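Long-range contact in probable oxidoreductase (Mycobacterium abscessus, PDB 4EYE), which is probably an oxidoreductase of the zinc-binding dehydrogenase and quinone oxidoreductase family: residues N49-D54 and S92-S97. Numbering follows the deposited sequence.
Sequences NVVVVD and SAPEGS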
# COMPACT_ATOMS: atom_id res chain seq x y z
N ASN A 49 18.42 4.68 20.10
CA ASN A 49 18.12 4.96 18.71
C ASN A 49 16.87 4.21 18.22
O ASN A 49 16.79 3.83 17.07
CB ASN A 49 19.36 4.67 17.84
CG ASN A 49 19.20 5.15 16.38
OD1 ASN A 49 18.71 6.25 16.13
ND2 ASN A 49 19.62 4.31 15.42
N VAL A 50 15.90 3.97 19.10
CA VAL A 50 14.66 3.33 18.69
C VAL A 50 13.44 4.06 19.24
O VAL A 50 13.50 4.73 20.27
CB VAL A 50 14.55 1.82 19.05
CG1 VAL A 50 15.56 1.00 18.27
CG2 VAL A 50 14.72 1.59 20.51
N VAL A 51 12.37 3.97 18.49
CA VAL A 51 11.09 4.51 18.88
C VAL A 51 10.22 3.29 19.04
O VAL A 51 10.11 2.48 18.12
CB VAL A 51 10.47 5.42 17.82
CG1 VAL A 51 9.11 5.93 18.30
CG2 VAL A 51 11.43 6.57 17.49
N VAL A 52 9.62 3.15 20.21
CA VAL A 52 8.69 2.05 20.46
C VAL A 52 7.30 2.64 20.32
O VAL A 52 7.00 3.67 20.93
CB VAL A 52 8.91 1.44 21.86
CG1 VAL A 52 7.84 0.40 22.15
CG2 VAL A 52 10.34 0.89 21.98
N VAL A 53 6.47 1.97 19.52
CA VAL A 53 5.07 2.38 19.22
C VAL A 53 4.14 1.30 19.77
O VAL A 53 4.35 0.10 19.49
CB VAL A 53 4.83 2.51 17.70
CG1 VAL A 53 3.39 2.96 17.40
CG2 VAL A 53 5.77 3.53 17.05
N ASP A 54 3.13 1.73 20.53
CA ASP A 54 1.99 0.90 20.85
C ASP A 54 1.06 0.82 19.63
O ASP A 54 0.44 1.80 19.23
CB ASP A 54 1.18 1.43 22.08
CG ASP A 54 1.92 1.24 23.39
OD1 ASP A 54 3.05 0.70 23.41
OD2 ASP A 54 1.41 1.64 24.44
N SER A 92 8.05 5.25 23.68
CA SER A 92 9.34 5.87 23.92
C SER A 92 10.01 6.29 22.60
O SER A 92 9.70 5.74 21.50
CB SER A 92 10.28 4.95 24.69
OG SER A 92 10.55 3.74 23.98
N ALA A 93 10.91 7.27 22.73
CA ALA A 93 11.62 7.84 21.60
C ALA A 93 12.86 8.60 22.12
O ALA A 93 12.84 9.12 23.23
CB ALA A 93 10.73 8.77 20.80
N PRO A 94 13.94 8.64 21.32
CA PRO A 94 15.14 9.34 21.77
C PRO A 94 15.00 10.86 21.82
O PRO A 94 14.20 11.45 21.07
CB PRO A 94 16.20 9.00 20.70
CG PRO A 94 15.58 7.99 19.81
CD PRO A 94 14.09 8.17 19.95
N GLU A 95 15.83 11.47 22.68
CA GLU A 95 15.96 12.93 22.78
C GLU A 95 16.41 13.46 21.44
O GLU A 95 17.28 12.89 20.78
CB GLU A 95 17.01 13.29 23.83
CG GLU A 95 16.70 12.81 25.23
CD GLU A 95 15.36 13.29 25.68
OE1 GLU A 95 15.22 14.52 25.84
OE2 GLU A 95 14.45 12.45 25.85
N GLY A 96 15.80 14.55 21.02
CA GLY A 96 16.23 15.19 19.81
C GLY A 96 15.68 14.57 18.53
O GLY A 96 15.96 15.09 17.45
N SER A 97 14.90 13.48 18.63
CA SER A 97 14.30 12.90 17.45
C SER A 97 13.12 13.78 16.99
O SER A 97 12.64 13.62 15.86
CB SER A 97 13.79 11.46 17.70
OG SER A 97 12.82 11.42 18.73
O HOH W 1 12.99 4.15 22.86
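V52 and S92 form an antiparallel hydrogen-bonded pair at the end of a strand pairing, where strand 51-55 begins and strand 85-92 runs out into a loop, in the GroES-like domain, its centre about 25 Å from the centre of the chain. V52 N donates to S92 O at 2.9 Å, while the return bond from S92 N to V52 O is weak at 3.3 Å. The same S92 O also receives a CA-H...O contact from V51 CA at 3.2 Å. Beyond this pair the ladder gives way to water: a single molecule donates to V50 O at 2.7 Å and also hydrogen-bonds S92 OG. Chi1 of S92 (61°) sets OG between its own backbone N and carbonyl carbon, where it meets the water while lying against CB and CG2 of V52; a small hydroxyl suits this half-polar spot. The pair lies in the GroES-like catalytic-domain fold of the medium-chain dehydrogenase family, in which strand 51-55 is flanked by strands 85-92 and 117-120. V51 packs on A93 and P94, its CG2 lying 4.0 Å from A93 CB, and the small methyl of A93 is consistent with the close approach of the backbones, 4.3 Å between V51 CA and A93 CA. The branched V51 also reaches I99 and I125, as befits a buried strand position. P94, which has no N-H to offer, brings CD to 3.5 Å from V50 O and opens a type II turn. G96 takes positive phi (82°) there, where a CB would jam against E95 O, and P94 O accepts from both S97 N and S97 OG.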